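Local structure of hypothetical sugar kinase (Cytophaga hutchinsonii, 3R8E) at residues A[146-151]-A[158-163]; A[250-255]-A[283-288]; A[255-260]-A[288-293]; A[260-265]-A[294-299]. The protein probably phosphorylates a sugar at the expense of ATP, as a putative sugar kinase of the ROK family with a ribonuclease H-like fold. All coordinates share one frame; numbering follows the deposited sequence. Where two conformers were deposited one is given.

Interaction 1: A[146-151]-A[158-163]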
loop_
_atom_site.group_PDB
_atom_site.type_symbol
_atom_site.label_atom_id
_atom_site.label_comp_id
_atom_site.label_asym_id
_atom_site.label_seq_id
_atom_site.Cartn_x
_atom_site.Cartn_y
_atom_site.Cartn_z
ATOM N N THR A 146 10.454 -6.758 -8.863
ATOM C CA THR A 146 9.519 -5.934 -8.100
ATOM C C THR A 146 8.734 -5.027 -9.035
ATOM O O THR A 146 9.305 -4.115 -9.633
ATOM C CB THR A 146 10.303 -5.146 -7.032
ATOM O OG1 THR A 146 11.048 -6.083 -6.238
ATOM C CG2 THR A 146 9.393 -4.299 -6.129
ATOM N N PHE A 147 7.422 -5.283 -9.164
ATOM C CA PHE A 147 6.563 -4.478 -10.032
ATOM C C PHE A 147 5.102 -4.641 -9.695
ATOM O O PHE A 147 4.711 -5.610 -9.046
ATOM C CB PHE A 147 6.771 -4.843 -11.527
ATOM C CG PHE A 147 6.292 -6.214 -11.952
ATOM C CD1 PHE A 147 4.999 -6.399 -12.435
ATOM C CD2 PHE A 147 7.153 -7.304 -11.934
ATOM C CE1 PHE A 147 4.562 -7.661 -12.848
ATOM C CE2 PHE A 147 6.720 -8.564 -12.364
ATOM C CZ PHE A 147 5.423 -8.733 -12.811
ATOM N N ILE A 148 4.286 -3.722 -10.212
ATOM C CA ILE A 148 2.832 -3.798 -10.138
ATOM C C ILE A 148 2.296 -3.938 -11.557
ATOM O O ILE A 148 2.759 -3.241 -12.467
ATOM C CB ILE A 148 2.147 -2.603 -9.387
ATOM C CG1 ILE A 148 0.614 -2.841 -9.269
ATOM C CG2 ILE A 148 2.423 -1.256 -10.081
ATOM C CD1 ILE A 148 -0.106 -1.949 -8.277
ATOM N N LEU A 149 1.332 -4.846 -11.734
ATOM C CA LEU A 149 0.588 -4.984 -12.969
ATOM C C LEU A 149 -0.782 -4.395 -12.713
ATOM O O LEU A 149 -1.491 -4.888 -11.840
ATOM C CB LEU A 149 0.498 -6.444 -13.469
ATOM C CG LEU A 149 -0.517 -6.710 -14.609
ATOM C CD1 LEU A 149 -0.146 -5.962 -15.868
ATOM C CD2 LEU A 149 -0.602 -8.179 -14.940
ATOM N N LEU A 150 -1.132 -3.318 -13.418
ATOM C CA LEU A 150 -2.462 -2.724 -13.345
ATOM C C LEU A 150 -3.244 -3.157 -14.564
ATOM O O LEU A 150 -2.873 -2.792 -15.685
ATOM C CB LEU A 150 -2.434 -1.183 -13.286
ATOM C CG LEU A 150 -2.045 -0.472 -12.024
ATOM C CD1 LEU A 150 -2.243 1.025 -12.220
ATOM C CD2 LEU A 150 -2.908 -0.909 -10.852
ATOM N N ALA A 151 -4.298 -3.956 -14.361
ATOM C CA ALA A 151 -5.165 -4.406 -15.446
ATOM C C ALA A 151 -6.371 -3.472 -15.497
ATOM O O ALA A 151 -7.248 -3.531 -14.633
ATOM C CB ALA A 151 -5.578 -5.854 -15.239
ATOM N N SER A 158 -5.169 -5.610 -9.913
ATOM C CA SER A 158 -3.738 -5.422 -9.714
ATOM C C SER A 158 -3.110 -6.619 -9.040
ATOM O O SER A 158 -3.751 -7.291 -8.237
ATOM C CB SER A 158 -3.449 -4.164 -8.901
ATOM O OG SER A 158 -4.150 -4.182 -7.670
ATOM N N GLY A 159 -1.859 -6.854 -9.380
ATOM C CA GLY A 159 -1.048 -7.916 -8.821
ATOM C C GLY A 159 0.337 -7.348 -8.647
ATOM O O GLY A 159 0.776 -6.545 -9.477
ATOM N N VAL A 160 1.026 -7.727 -7.565
ATOM C CA VAL A 160 2.366 -7.205 -7.312
ATOM C C VAL A 160 3.355 -8.322 -7.046
ATOM O O VAL A 160 3.098 -9.201 -6.218
ATOM C CB VAL A 160 2.359 -6.191 -6.122
ATOM C CG1 VAL A 160 3.778 -5.830 -5.686
ATOM C CG2 VAL A 160 1.580 -4.929 -6.468
HETATM N N MSE A 161 4.513 -8.249 -7.724
HETATM C CA MSE A 161 5.668 -9.094 -7.446
HETATM C C MSE A 161 6.589 -8.254 -6.583
HETATM O O MSE A 161 6.797 -7.076 -6.893
HETATM C CB MSE A 161 6.393 -9.556 -8.731
HETATM C CG MSE A 161 5.539 -10.413 -9.654
HETATM SE SE MSE A 161 4.899 -12.076 -8.877
HETATM C CE MSE A 161 6.615 -12.896 -8.480
HETATM N N MSE A 162 7.104 -8.822 -5.494
HETATM C CA MSE A 162 8.041 -8.119 -4.628
HETATM C C MSE A 162 9.221 -9.028 -4.342
HETATM O O MSE A 162 9.056 -10.093 -3.739
HETATM C CB MSE A 162 7.367 -7.644 -3.336
HETATM C CG MSE A 162 8.272 -6.785 -2.492
HETATM SE SE MSE A 162 7.277 -5.810 -1.183
HETATM C CE MSE A 162 6.531 -4.447 -2.394
ATOM N N ASN A 163 10.410 -8.615 -4.819
ATOM C CA ASN A 163 11.670 -9.357 -4.690
ATOM C C ASN A 163 11.488 -10.804 -5.222
ATOM O O ASN A 163 11.934 -11.769 -4.598
ATOM C CB ASN A 163 12.191 -9.325 -3.230
ATOM C CG ASN A 163 12.111 -7.960 -2.584
ATOM O OD1 ASN A 163 11.331 -7.740 -1.664
ATOM N ND2 ASN A 163 12.874 -7.000 -3.081
#
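Phe147 and Met161 form a hydrogen-bonded antiparallel pair, as do Leu149 and Gly159, in two strand segments that run 167° apart with their axes 4.7 Å from each other. The straightest of these bonds takes Leu149 N to Gly159 O, 2.9 Å long and bent little at the hydrogen (176°). Phe147 and Met161 send their side chains the same way, side by side; the selenomethionine's CG sits 3.5 Å from ring atom CE2 of Phe147, while its CB makes an off-centre CH-pi contact with that ring. This is the beta hairpin of a ribonuclease H-like sheet, and its two faces are buried differently: Met161 and Leu149 meet helix 127-138, whereas Ile148, Leu150 and Val160 meet helix 235-259. On that second face Ile148 CG1, swung opposite its backbone N (chi1 -176°), comes to 3.6 Å from Val160 CG2. At the open end of the hairpin, where one strand starts and the other finishes, Thr146 OG1 accepts the backbone N-H of Asn163 at 3.0 Å. A valine in place of Thr146 would probably leave that N-H without its acceptor and the hairpin end less firmly held. Asn163 ND2 in turn bonds to Gly170 O of the second subunit.

Interaction 2: A[250-255]-A[283-288]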
loop_
_atom_site.group_PDB
_atom_site.type_symbol
_atom_site.label_atom_id
_atom_site.label_comp_id
_atom_site.label_asym_id
_atom_site.label_seq_id
_atom_site.Cartn_x
_atom_site.Cartn_y
_atom_site.Cartn_z
ATOM N N GLU A 250 -2.277 9.578 -9.968
ATOM C CA GLU A 250 -2.540 9.977 -8.585
ATOM C C GLU A 250 -2.716 8.759 -7.670
ATOM O O GLU A 250 -2.215 8.785 -6.546
ATOM C CB GLU A 250 -3.754 10.892 -8.494
ATOM C CG GLU A 250 -3.447 12.321 -8.899
ATOM C CD GLU A 250 -4.621 13.275 -8.833
ATOM O OE1 GLU A 250 -5.758 12.825 -8.556
ATOM O OE2 GLU A 250 -4.399 14.484 -9.061
ATOM N N SER A 251 -3.370 7.677 -8.155
ATOM C CA SER A 251 -3.504 6.452 -7.353
ATOM C C SER A 251 -2.167 5.703 -7.281
ATOM O O SER A 251 -1.834 5.150 -6.228
ATOM C CB SER A 251 -4.606 5.551 -7.895
ATOM O OG SER A 251 -5.860 5.995 -7.401
ATOM N N LEU A 252 -1.377 5.725 -8.375
ATOM C CA LEU A 252 -0.054 5.089 -8.381
ATOM C C LEU A 252 0.888 5.795 -7.397
ATOM O O LEU A 252 1.692 5.118 -6.767
ATOM C CB LEU A 252 0.560 5.023 -9.794
ATOM C CG LEU A 252 0.029 3.875 -10.670
ATOM C CD1 LEU A 252 0.329 4.119 -12.144
ATOM C CD2 LEU A 252 0.578 2.514 -10.217
ATOM N N VAL A 253 0.736 7.130 -7.201
ATOM C CA VAL A 253 1.522 7.878 -6.199
ATOM C C VAL A 253 1.305 7.228 -4.823
ATOM O O VAL A 253 2.270 6.947 -4.106
ATOM C CB VAL A 253 1.155 9.389 -6.189
ATOM C CG1 VAL A 253 1.608 10.076 -4.893
ATOM C CG2 VAL A 253 1.739 10.097 -7.412
ATOM N N ASN A 254 0.033 6.943 -4.486
ATOM C CA ASN A 254 -0.312 6.320 -3.207
ATOM C C ASN A 254 0.215 4.891 -3.087
ATOM O O ASN A 254 0.701 4.530 -2.015
ATOM C CB ASN A 254 -1.822 6.350 -2.975
ATOM C CG ASN A 254 -2.338 7.719 -2.637
ATOM O OD1 ASN A 254 -1.569 8.628 -2.328
ATOM N ND2 ASN A 254 -3.650 7.898 -2.690
ATOM N N ILE A 255 0.122 4.082 -4.162
ATOM C CA ILE A 255 0.613 2.695 -4.167
ATOM C C ILE A 255 2.129 2.701 -3.969
ATOM O O ILE A 255 2.648 1.951 -3.148
ATOM C CB ILE A 255 0.204 1.945 -5.467
ATOM C CG1 ILE A 255 -1.327 1.817 -5.564
ATOM C CG2 ILE A 255 0.869 0.563 -5.559
ATOM C CD1 ILE A 255 -1.859 1.612 -6.988
ATOM N N LYS A 283 3.438 12.487 -15.499
ATOM C CA LYS A 283 3.445 13.861 -14.996
ATOM C C LYS A 283 2.961 13.904 -13.535
ATOM O O LYS A 283 3.630 14.517 -12.705
ATOM C CB LYS A 283 2.591 14.774 -15.895
ATOM C CG LYS A 283 2.739 16.264 -15.591
ATOM C CD LYS A 283 1.892 17.133 -16.522
ATOM C CE LYS A 283 0.505 17.409 -15.986
ATOM N NZ LYS A 283 -0.295 18.226 -16.937
ATOM N N ALA A 284 1.838 13.216 -13.220
ATOM C CA ALA A 284 1.285 13.154 -11.863
ATOM C C ALA A 284 2.288 12.531 -10.888
ATOM O O ALA A 284 2.454 13.037 -9.785
ATOM C CB ALA A 284 -0.019 12.365 -11.854
HETATM N N MSE A 285 3.004 11.479 -11.325
HETATM C CA MSE A 285 4.004 10.787 -10.510
HETATM C C MSE A 285 5.217 11.689 -10.251
HETATM O O MSE A 285 5.698 11.746 -9.125
HETATM C CB MSE A 285 4.421 9.473 -11.177
HETATM C CG MSE A 285 3.268 8.475 -11.269
HETATM SE SE MSE A 285 3.863 6.715 -11.818
HETATM C CE MSE A 285 4.496 6.161 -10.058
ATOM N N LEU A 286 5.675 12.431 -11.269
ATOM C CA LEU A 286 6.805 13.342 -11.101
ATOM C C LEU A 286 6.431 14.534 -10.215
ATOM O O LEU A 286 7.278 15.008 -9.469
ATOM C CB LEU A 286 7.319 13.838 -12.458
ATOM C CG LEU A 286 7.980 12.813 -13.389
ATOM C CD1 LEU A 286 8.115 13.383 -14.797
ATOM C CD2 LEU A 286 9.353 12.399 -12.875
ATOM N N GLU A 287 5.166 15.003 -10.288
ATOM C CA GLU A 287 4.674 16.133 -9.491
ATOM C C GLU A 287 4.616 15.827 -7.994
ATOM O O GLU A 287 4.906 16.711 -7.188
ATOM C CB GLU A 287 3.266 16.546 -9.947
ATOM C CG GLU A 287 3.239 17.508 -11.125
ATOM C CD GLU A 287 1.875 17.818 -11.723
ATOM O OE1 GLU A 287 0.846 17.432 -11.122
ATOM O OE2 GLU A 287 1.841 18.461 -12.796
ATOM N N HIS A 288 4.212 14.595 -7.623
ATOM C CA HIS A 288 3.982 14.227 -6.227
ATOM C C HIS A 288 5.052 13.334 -5.581
ATOM O O HIS A 288 5.032 13.189 -4.358
ATOM C CB HIS A 288 2.619 13.533 -6.098
ATOM C CG HIS A 288 1.469 14.390 -6.531
ATOM N ND1 HIS A 288 1.026 15.445 -5.759
ATOM C CD2 HIS A 288 0.701 14.309 -7.641
ATOM C CE1 HIS A 288 0.006 15.969 -6.418
ATOM N NE2 HIS A 288 -0.220 15.323 -7.559
HETATM O O HOH W 1 -2.055 15.594 -9.660
#
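Val253 and His288 cross at about a right angle where two helices of the ribonuclease H-like domain, 235-259 and 274-288, lean together; the short segments 250-255 and 283-288 cross at -48° with their axes 8.6 Å apart. The valine straddles the histidine's stem: its CG1 and CG2 are each 3.8 Å from His288 CB. Since CG2 lies beside the backbone N, opposite the carbonyl carbon, it also faces the other helix's backbone, 3.8 Å from Ala284 O. Ala284 brings its CB to 4.1 Å from Glu250 N. Met285, a selenomethionine, reaches out from its helix and bends at chi3 (81°), which brings its terminal CE to 4.1 Å from Leu252 CB. Leu252 goes on to touch Leu150 of the central sheet, and Leu181 of the second subunit packs on Val253 and His288, so the helix pair lies between sheet and dimer partner. The polar ends are joined through solvent. Glu250 OE1 is already bonded to Thr183 OG1, and the carboxylate's other oxygen accepts from a water. That water lies at the edge of the imidazole, in its plane, 2.8 Å from His288 NE2 and 2.7 Å from Glu250 OE2.

Interaction 3: A[255-260]-A[288-293]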
loop_
_atom_site.group_PDB
_atom_site.type_symbol
_atom_site.label_atom_id
_atom_site.label_comp_id
_atom_site.label_asym_id
_atom_site.label_seq_id
_atom_site.Cartn_x
_atom_site.Cartn_y
_atom_site.Cartn_z
ATOM N N ILE A 255 0.122 4.082 -4.162
ATOM C CA ILE A 255 0.613 2.695 -4.167
ATOM C C ILE A 255 2.129 2.701 -3.969
ATOM O O ILE A 255 2.648 1.951 -3.148
ATOM C CB ILE A 255 0.204 1.945 -5.467
ATOM C CG1 ILE A 255 -1.327 1.817 -5.564
ATOM C CG2 ILE A 255 0.869 0.563 -5.559
ATOM C CD1 ILE A 255 -1.859 1.612 -6.988
ATOM N N VAL A 256 2.827 3.574 -4.704
ATOM C CA VAL A 256 4.284 3.681 -4.622
ATOM C C VAL A 256 4.708 4.124 -3.202
ATOM O O VAL A 256 5.658 3.565 -2.665
ATOM C CB VAL A 256 4.807 4.629 -5.729
ATOM C CG1 VAL A 256 6.239 5.062 -5.469
ATOM C CG2 VAL A 256 4.693 3.958 -7.094
ATOM N N ARG A 257 4.007 5.099 -2.590
ATOM C CA ARG A 257 4.368 5.558 -1.242
ATOM C C ARG A 257 4.228 4.431 -0.222
ATOM O O ARG A 257 5.053 4.302 0.679
ATOM C CB ARG A 257 3.517 6.769 -0.806
ATOM C CG ARG A 257 3.957 8.106 -1.409
ATOM C CD ARG A 257 5.420 8.432 -1.092
ATOM N NE ARG A 257 5.725 9.857 -1.223
ATOM C CZ ARG A 257 6.803 10.440 -0.707
ATOM N NH1 ARG A 257 7.679 9.730 -0.007
ATOM N NH2 ARG A 257 6.993 11.746 -0.851
ATOM N N VAL A 258 3.212 3.590 -0.393
ATOM C CA VAL A 258 2.991 2.494 0.544
ATOM C C VAL A 258 3.966 1.313 0.321
ATOM O O VAL A 258 4.547 0.812 1.294
ATOM C CB VAL A 258 1.514 2.003 0.460
ATOM C CG1 VAL A 258 1.314 0.707 1.241
ATOM C CG2 VAL A 258 0.537 3.071 0.946
HETATM N N MSE A 259 4.130 0.870 -0.945
HETATM C CA MSE A 259 4.882 -0.331 -1.322
HETATM C C MSE A 259 6.361 -0.119 -1.635
HETATM O O MSE A 259 7.124 -1.085 -1.590
HETATM C CB MSE A 259 4.233 -0.980 -2.559
HETATM C CG MSE A 259 2.773 -1.343 -2.354
HETATM SE SE MSE A 259 2.574 -2.787 -1.079
HETATM C CE MSE A 259 2.935 -4.217 -2.253
ATOM N N ASP A 260 6.752 1.106 -2.032
ATOM C CA ASP A 260 8.100 1.439 -2.493
ATOM C C ASP A 260 8.502 0.498 -3.649
ATOM O O ASP A 260 9.393 -0.343 -3.521
ATOM C CB ASP A 260 9.185 1.486 -1.397
ATOM C CG ASP A 260 10.479 2.089 -1.931
ATOM O OD1 ASP A 260 10.485 2.564 -3.099
ATOM O OD2 ASP A 260 11.492 2.031 -1.220
ATOM N N HIS A 288 4.212 14.595 -7.623
ATOM C CA HIS A 288 3.982 14.227 -6.227
ATOM C C HIS A 288 5.052 13.334 -5.581
ATOM O O HIS A 288 5.032 13.189 -4.358
ATOM C CB HIS A 288 2.619 13.533 -6.098
ATOM C CG HIS A 288 1.469 14.390 -6.531
ATOM N ND1 HIS A 288 1.026 15.445 -5.759
ATOM C CD2 HIS A 288 0.701 14.309 -7.641
ATOM C CE1 HIS A 288 0.006 15.969 -6.418
ATOM N NE2 HIS A 288 -0.220 15.323 -7.559
ATOM N N LEU A 289 5.944 12.718 -6.366
ATOM C CA LEU A 289 6.970 11.844 -5.799
ATOM C C LEU A 289 8.372 12.429 -5.935
ATOM O O LEU A 289 8.700 12.945 -7.001
ATOM C CB LEU A 289 6.951 10.445 -6.449
ATOM C CG LEU A 289 5.692 9.583 -6.251
ATOM C CD1 LEU A 289 5.668 8.448 -7.254
ATOM C CD2 LEU A 289 5.581 9.046 -4.811
ATOM N N PRO A 290 9.244 12.264 -4.910
ATOM C CA PRO A 290 10.633 12.740 -5.045
ATOM C C PRO A 290 11.443 11.854 -6.003
ATOM O O PRO A 290 10.993 10.763 -6.379
ATOM C CB PRO A 290 11.174 12.675 -3.612
ATOM C CG PRO A 290 10.366 11.615 -2.951
ATOM C CD PRO A 290 9.003 11.659 -3.582
ATOM N N THR A 291 12.653 12.308 -6.372
ATOM C CA THR A 291 13.536 11.613 -7.325
ATOM C C THR A 291 13.947 10.201 -6.840
ATOM O O THR A 291 14.249 9.347 -7.685
ATOM C CB THR A 291 14.760 12.464 -7.682
ATOM O OG1 THR A 291 15.477 12.799 -6.502
ATOM C CG2 THR A 291 14.386 13.724 -8.453
ATOM N N TYR A 292 13.924 9.946 -5.510
ATOM C CA TYR A 292 14.201 8.614 -4.955
ATOM C C TYR A 292 13.390 7.531 -5.702
ATOM O O TYR A 292 13.927 6.472 -6.019
ATOM C CB TYR A 292 13.888 8.558 -3.438
ATOM C CG TYR A 292 13.866 7.144 -2.893
ATOM C CD1 TYR A 292 15.044 6.420 -2.732
ATOM C CD2 TYR A 292 12.659 6.502 -2.610
ATOM C CE1 TYR A 292 15.028 5.103 -2.278
ATOM C CE2 TYR A 292 12.630 5.178 -2.169
ATOM C CZ TYR A 292 13.817 4.485 -2.001
ATOM O OH TYR A 292 13.802 3.175 -1.595
ATOM N N TYR A 293 12.116 7.821 -6.015
ATOM C CA TYR A 293 11.249 6.877 -6.733
ATOM C C TYR A 293 11.286 7.018 -8.243
ATOM O O TYR A 293 11.151 6.014 -8.935
ATOM C CB TYR A 293 9.786 7.064 -6.328
ATOM C CG TYR A 293 9.522 7.007 -4.846
ATOM C CD1 TYR A 293 9.285 5.792 -4.208
ATOM C CD2 TYR A 293 9.442 8.167 -4.088
ATOM C CE1 TYR A 293 8.976 5.737 -2.848
ATOM C CE2 TYR A 293 9.158 8.125 -2.725
ATOM C CZ TYR A 293 8.921 6.908 -2.107
ATOM O OH TYR A 293 8.636 6.875 -0.763
HETATM O O HOH W 2 7.703 4.566 -0.020
HETATM O O HOH W 3 3.923 11.558 -2.474
#
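Asp260 OD2 takes the hydroxyl hydrogen of Tyr292 OH at 2.6 Å through its syn lone pair, the oxygen lying in the tyrosine ring plane at its edge. The same oxygen accepts Asn173 N of the second subunit, and OD1 forms a salt bridge with Arg171 of that subunit, so the buried carboxylate is gripped from both chains. Asp260 is the first residue after helix 235-259, with positive phi (54°), and Pro290 stands at the N-cap of helix 291-294; the contact thus ties the exit of one helix to the loop and helical turn after another, at the dimer interface of this ROK-family protein. Val256 and Arg257 both touch Tyr293. Val256 CG1 presses on its ring atom CD1 at 3.4 Å, while CD2 of Tyr292 sits over the ring's centre. Arg257, bent at chi2 (-57°), turns its guanidinium 70° from that ring; NH1 gives Tyr293 OH a weak bond of 3.1 Å, and Pro290 CD lies over the guanidinium face, 3.4 Å from NH2. Arg257 NE donates to a water, 2.8 Å away, that bonds onward to His288 O. A leucine at Arg257 would probably leave that water without its donor and Tyr293 OH without its weak bond.

Interaction 4: A[260-265]-A[294-299]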
loop_
_atom_site.group_PDB
_atom_site.type_symbol
_atom_site.label_atom_id
_atom_site.label_comp_id
_atom_site.label_asym_id
_atom_site.label_seq_id
_atom_site.Cartn_x
_atom_site.Cartn_y
_atom_site.Cartn_z
ATOM N N ASP A 260 6.752 1.106 -2.032
ATOM C CA ASP A 260 8.100 1.439 -2.493
ATOM C C ASP A 260 8.502 0.498 -3.649
ATOM O O ASP A 260 9.393 -0.343 -3.521
ATOM C CB ASP A 260 9.185 1.486 -1.397
ATOM C CG ASP A 260 10.479 2.089 -1.931
ATOM O OD1 ASP A 260 10.485 2.564 -3.099
ATOM O OD2 ASP A 260 11.492 2.031 -1.220
ATOM N N LEU A 261 7.791 0.633 -4.760
ATOM C CA LEU A 261 8.080 -0.044 -6.019
ATOM C C LEU A 261 8.013 1.037 -7.081
ATOM O O LEU A 261 7.349 2.050 -6.857
ATOM C CB LEU A 261 7.122 -1.237 -6.311
ATOM C CG LEU A 261 5.606 -0.958 -6.420
ATOM C CD1 LEU A 261 5.226 -0.443 -7.802
ATOM C CD2 LEU A 261 4.812 -2.223 -6.182
ATOM N N ASN A 262 8.694 0.864 -8.210
ATOM C CA ASN A 262 8.620 1.891 -9.250
ATOM C C ASN A 262 8.654 1.286 -10.667
ATOM O O ASN A 262 8.930 1.999 -11.631
ATOM C CB ASN A 262 9.703 2.962 -9.067
ATOM C CG ASN A 262 11.107 2.458 -9.217
ATOM O OD1 ASN A 262 11.352 1.255 -9.330
ATOM N ND2 ASN A 262 12.066 3.371 -9.194
ATOM N N ASN A 263 8.342 -0.015 -10.788
ATOM C CA ASN A 263 8.175 -0.687 -12.074
ATOM C C ASN A 263 6.705 -0.927 -12.232
ATOM O O ASN A 263 6.091 -1.518 -11.343
ATOM C CB ASN A 263 8.964 -1.982 -12.164
ATOM C CG ASN A 263 10.448 -1.789 -12.217
ATOM O OD1 ASN A 263 10.965 -0.880 -12.879
ATOM N ND2 ASN A 263 11.161 -2.685 -11.560
ATOM N N ILE A 264 6.114 -0.388 -13.309
ATOM C CA ILE A 264 4.673 -0.483 -13.528
ATOM C C ILE A 264 4.391 -1.055 -14.909
ATOM O O ILE A 264 4.898 -0.536 -15.912
ATOM C CB ILE A 264 4.013 0.917 -13.342
ATOM C CG1 ILE A 264 4.230 1.461 -11.914
ATOM C CG2 ILE A 264 2.506 0.904 -13.691
ATOM C CD1 ILE A 264 4.508 2.929 -11.865
ATOM N N LEU A 265 3.557 -2.111 -14.950
ATOM C CA LEU A 265 3.071 -2.709 -16.199
ATOM C C LEU A 265 1.591 -2.405 -16.313
ATOM O O LEU A 265 0.844 -2.625 -15.357
ATOM C CB LEU A 265 3.315 -4.226 -16.289
ATOM C CG LEU A 265 4.765 -4.728 -16.362
ATOM C CD1 LEU A 265 4.793 -6.240 -16.493
ATOM C CD2 LEU A 265 5.546 -4.090 -17.522
ATOM N N THR A 294 11.354 8.262 -8.754
ATOM C CA THR A 294 11.183 8.516 -10.183
ATOM C C THR A 294 12.455 8.367 -11.037
ATOM O O THR A 294 12.320 8.124 -12.237
ATOM C CB THR A 294 10.562 9.898 -10.400
ATOM O OG1 THR A 294 11.462 10.904 -9.956
ATOM C CG2 THR A 294 9.212 10.060 -9.687
ATOM N N ASP A 295 13.666 8.514 -10.461
ATOM C CA ASP A 295 14.904 8.450 -11.258
ATOM C C ASP A 295 15.056 7.152 -12.066
ATOM O O ASP A 295 15.424 7.230 -13.243
ATOM C CB ASP A 295 16.152 8.673 -10.395
ATOM C CG ASP A 295 16.534 10.133 -10.212
ATOM O OD1 ASP A 295 15.797 11.014 -10.723
ATOM O OD2 ASP A 295 17.571 10.394 -9.572
ATOM N N ASP A 296 14.763 5.981 -11.467
ATOM C CA ASP A 296 14.888 4.720 -12.200
ATOM C C ASP A 296 13.521 4.042 -12.399
ATOM O O ASP A 296 13.451 2.819 -12.530
ATOM C CB ASP A 296 15.899 3.767 -11.524
ATOM C CG ASP A 296 15.665 3.400 -10.065
ATOM O OD1 ASP A 296 14.682 3.897 -9.470
ATOM O OD2 ASP A 296 16.479 2.628 -9.511
HETATM N N MSE A 297 12.443 4.853 -12.436
HETATM C CA MSE A 297 11.092 4.327 -12.623
HETATM C C MSE A 297 10.904 3.842 -14.067
HETATM O O MSE A 297 11.559 4.337 -14.997
HETATM C CB MSE A 297 10.026 5.362 -12.224
HETATM C CG MSE A 297 9.775 6.451 -13.275
HETATM SE SE MSE A 297 8.275 7.604 -12.840
HETATM C CE MSE A 297 6.934 6.254 -12.610
ATOM N N TYR A 298 10.031 2.839 -14.241
ATOM C CA TYR A 298 9.727 2.239 -15.534
ATOM C C TYR A 298 8.227 2.031 -15.653
ATOM O O TYR A 298 7.605 1.493 -14.738
ATOM C CB TYR A 298 10.487 0.912 -15.714
ATOM C CG TYR A 298 10.003 0.051 -16.861
ATOM C CD1 TYR A 298 10.257 0.408 -18.184
ATOM C CD2 TYR A 298 9.306 -1.132 -16.626
ATOM C CE1 TYR A 298 9.811 -0.383 -19.245
ATOM C CE2 TYR A 298 8.877 -1.941 -17.677
ATOM C CZ TYR A 298 9.119 -1.555 -18.986
ATOM O OH TYR A 298 8.686 -2.354 -20.021
ATOM N N ILE A 299 7.647 2.501 -16.764
ATOM C CA ILE A 299 6.233 2.317 -17.074
ATOM C C ILE A 299 6.195 1.602 -18.414
ATOM O O ILE A 299 6.623 2.158 -19.429
ATOM C CB ILE A 299 5.397 3.620 -17.048
ATOM C CG1 ILE A 299 5.504 4.318 -15.681
ATOM C CG2 ILE A 299 3.922 3.321 -17.409
ATOM C CD1 ILE A 299 5.157 5.749 -15.698
HETATM O O HOH W 4 13.371 0.165 -12.971
#
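Asn262 reaches from its backbone to Met297 and Asp296. Its CB rests against the CB of Met297, 4.0 Å away. CG, standing between the backbone N and the carbonyl carbon (chi1 64°), lies 3.9 Å from Met297 CA and carries the amide toward Asp296. At the tip, in the conformer described, Asn262 ND2 donates to Asp296 OD1 over 2.7 Å; the acceptor is in the plane of the amide, whereas the donor approaches from above the carboxylate, the two planes being 76° apart. ND2 also bonds to Tyr293 O, so both its hydrogens can be used, and Asp296 OD1 has a second partner in Arg171 of the second subunit, which probably helps to hold this carboxylate ionised.

Beyond the type I turn from Thr294 to Met297, the chain enters a parallel pairing at the edge of the five-stranded sheet of the ribonuclease H-like domain, 263-267 being flanked by 298-301. Tyr298 N donates to Asn262 O at 3.0 Å, and Ile264 N to Tyr298 O at 2.8 Å. On the side of Asn263 and Tyr298, Asn263 OD1 lies 3.4 Å from Tyr298 CB, near the ring plane, and accepts from a water that also donates to Asp296 O; Asn263 ND2 is taken by Thr146 O. Tyr298 CE2 meets Leu265 CD2 at 4.0 Å, and its hydroxyl bonds to Asn141. On the other face of the sheet, which meets helix 274-288, Ile264 and Ile299 lie alongside each other and point the same way, with Ile264 CD1 4.2 Å from Ile299 CG1.

In the fold
Interaction 1 comes first along the chain and closes before the others open; interactions 2, 3 and 4 then alternate, each joining the region 250-265 to the region 283-299. One five-stranded sheet holds interactions 1 and 4, whose centres lie about 11 Å apart, with strands 147-152 and 263-267 adjacent in it. Interactions 2 and 3 follow helix 235-259 to its end, their centres about 8 Å apart, and share Ile255 and His288; Asp260 passes from interaction 3 to interaction 4. Ile148 and Leu150 carry the sheet onto that helix, and Met285 links interaction 2 to Met297. All four also touch the second subunit, so the dimer interface draws on both the sheet and the helices packed on it.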